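Local coordinates for protein lasso peptide isopeptidase AtxE2 (PDB 5TXE) that hydrolyses the isopeptide bond of the lasso peptides astexin-2 and astexin-3, recognising their knotted shape and converting them to linear peptides, at residues A[138-143]-A[153-158]. The protein carries 1 engineered substitution. Residues are numbered along the deposited sequence; the frame is centred on the assembly and turned at random.
Sequences GTHLAY and VWRASV
Leu141 with Ala156 and Tyr143 with Trp154 form the hydrogen-bonded pairs of two antiparallel strands, whose axes run at 160° to each other. The bond from Trp154 N to Tyr143 O, 2.9 Å, is nearly straight. Past the strand ends, Val158 N still reaches Thr139 O at 3.1 Å.

On the face of His140 and Arg155, the guanidinium lies flat on the imidazole, with centres 3.5 Å apart and planes at 20°. Arg155 CG is anti to the backbone N (chi1 176°), and the extended chain brings the group to the ring. A turn about CD-NE lays it flat, NH2 and CZ over the ring. Thr139 OG1 and His140 ND1 share a 2.8 Å hydrogen bond. A serine replacing Arg155 would probably leave this ring face without its stacking partner.

On the opposite face, Trp154 CB sits over the Tyr143 ring, 4.0 Å from its centroid, as a CH-pi contact. Ala156 CB meets the same ring at its edge. Tyr143 OH is hydrogen-bonded to Asp103 OD2 of strand 100-104. Leu141 CG packs on Val158 CG1.

The pair is a beta hairpin, the two central strands of a four-stranded antiparallel blade in the propeller domain characteristic of the prolyl oligopeptidase family.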
loop_
_atom_site.group_PDB
_atom_site.type_symbol
_atom_site.label_atom_id
_atom_site.label_comp_id
_atom_site.label_asym_id
_atom_site.label_seq_id
_atom_site.Cartn_x
_atom_site.Cartn_y
_atom_site.Cartn_z
ATOM N N GLY A 138 32.007 -3.883 -2.255
ATOM C CA GLY A 138 31.065 -4.745 -2.963
ATOM C C GLY A 138 30.993 -6.173 -2.446
ATOM O O GLY A 138 30.398 -7.023 -3.098
ATOM N N THR A 139 31.557 -6.442 -1.278
ATOM C CA THR A 139 31.621 -7.838 -0.809
ATOM C C THR A 139 30.601 -8.202 0.297
ATOM O O THR A 139 30.393 -9.370 0.553
ATOM C CB THR A 139 33.021 -8.201 -0.242
ATOM O OG1 THR A 139 33.338 -7.303 0.815
ATOM C CG2 THR A 139 34.119 -8.147 -1.326
ATOM N N HIS A 140 30.025 -7.223 0.985
ATOM C CA HIS A 140 29.078 -7.527 2.047
ATOM C C HIS A 140 27.876 -6.604 1.959
ATOM O O HIS A 140 27.962 -5.530 1.358
ATOM C CB HIS A 140 29.718 -7.333 3.394
ATOM C CG HIS A 140 30.800 -8.311 3.661
ATOM N ND1 HIS A 140 32.095 -8.128 3.215
ATOM C CD2 HIS A 140 30.771 -9.517 4.276
ATOM C CE1 HIS A 140 32.821 -9.172 3.573
ATOM N NE2 HIS A 140 32.043 -10.026 4.221
ATOM N N LEU A 141 26.772 -7.071 2.525
ATOM C CA LEU A 141 25.582 -6.335 2.667
ATOM C C LEU A 141 25.363 -6.105 4.139
ATOM O O LEU A 141 25.688 -6.943 4.952
ATOM C CB LEU A 141 24.418 -7.133 2.087
ATOM C CG LEU A 141 24.410 -7.514 0.620
ATOM C CD1 LEU A 141 23.131 -8.261 0.259
ATOM C CD2 LEU A 141 24.482 -6.262 -0.218
ATOM N N ALA A 142 24.799 -4.949 4.472
ATOM C CA ALA A 142 24.224 -4.685 5.795
ATOM C C ALA A 142 22.748 -4.283 5.601
ATOM O O ALA A 142 22.412 -3.606 4.628
ATOM C CB ALA A 142 24.948 -3.578 6.489
ATOM N N TYR A 143 21.888 -4.714 6.524
ATOM C CA TYR A 143 20.444 -4.533 6.374
ATOM C C TYR A 143 19.814 -4.824 7.701
ATOM O O TYR A 143 20.417 -5.486 8.568
ATOM C CB TYR A 143 19.875 -5.458 5.302
ATOM C CG TYR A 143 20.174 -6.924 5.527
ATOM C CD1 TYR A 143 21.369 -7.459 5.110
ATOM C CD2 TYR A 143 19.270 -7.783 6.175
ATOM C CE1 TYR A 143 21.679 -8.791 5.322
ATOM C CE2 TYR A 143 19.594 -9.122 6.414
ATOM C CZ TYR A 143 20.806 -9.609 5.985
ATOM O OH TYR A 143 21.196 -10.897 6.172
ATOM N N VAL A 153 21.003 -5.108 13.035
ATOM C CA VAL A 153 21.697 -5.053 11.746
ATOM C C VAL A 153 22.401 -6.385 11.518
ATOM O O VAL A 153 23.136 -6.874 12.394
ATOM C CB VAL A 153 22.734 -3.931 11.692
ATOM C CG1 VAL A 153 23.414 -3.969 10.352
ATOM C CG2 VAL A 153 22.066 -2.585 11.908
ATOM N N TRP A 154 22.179 -6.946 10.348
ATOM C CA TRP A 154 22.838 -8.127 9.953
ATOM C C TRP A 154 23.818 -7.775 8.833
ATOM O O TRP A 154 23.624 -6.818 8.105
ATOM C CB TRP A 154 21.848 -9.206 9.453
ATOM C CG TRP A 154 21.094 -9.928 10.576
ATOM C CD1 TRP A 154 20.354 -9.348 11.536
ATOM C CD2 TRP A 154 21.033 -11.330 10.814
ATOM N NE1 TRP A 154 19.842 -10.299 12.381
ATOM C CE2 TRP A 154 20.229 -11.528 11.946
ATOM C CE3 TRP A 154 21.580 -12.452 10.167
ATOM C CZ2 TRP A 154 19.929 -12.795 12.452
ATOM C CZ3 TRP A 154 21.313 -13.719 10.697
ATOM C CH2 TRP A 154 20.511 -13.871 11.840
ATOM N N ARG A 155 24.844 -8.607 8.718
ATOM C CA ARG A 155 25.870 -8.519 7.692
ATOM C C ARG A 155 25.958 -9.810 6.951
ATOM O O ARG A 155 26.071 -10.846 7.560
ATOM C CB ARG A 155 27.191 -8.241 8.369
ATOM C CG ARG A 155 28.374 -8.215 7.418
ATOM C CD ARG A 155 29.572 -7.867 8.253
ATOM N NE ARG A 155 30.768 -7.847 7.447
ATOM C CZ ARG A 155 31.586 -8.878 7.321
ATOM N NH1 ARG A 155 31.330 -10.017 7.968
ATOM N NH2 ARG A 155 32.662 -8.769 6.540
ATOM N N ALA A 156 25.873 -9.771 5.648
ATOM C CA ALA A 156 25.889 -10.974 4.839
ATOM C C ALA A 156 27.037 -10.934 3.802
ATOM O O ALA A 156 27.279 -9.906 3.190
ATOM C CB ALA A 156 24.577 -11.145 4.103
ATOM N N SER A 157 27.664 -12.084 3.545
ATOM C CA SER A 157 28.632 -12.215 2.451
ATOM C C SER A 157 27.909 -12.404 1.141
ATOM O O SER A 157 26.955 -13.165 1.056
ATOM C CB SER A 157 29.593 -13.376 2.718
ATOM O OG SER A 157 30.454 -13.600 1.628
ATOM N N VAL A 158 28.346 -11.714 0.091
ATOM C CA VAL A 158 27.569 -11.686 -1.159
ATOM C C VAL A 158 27.708 -12.883 -2.093
ATOM O O VAL A 158 26.898 -13.015 -3.026
ATOM C CB VAL A 158 27.818 -10.427 -2.017
ATOM C CG1 VAL A 158 27.569 -9.151 -1.213
ATOM C CG2 VAL A 158 29.218 -10.457 -2.631
#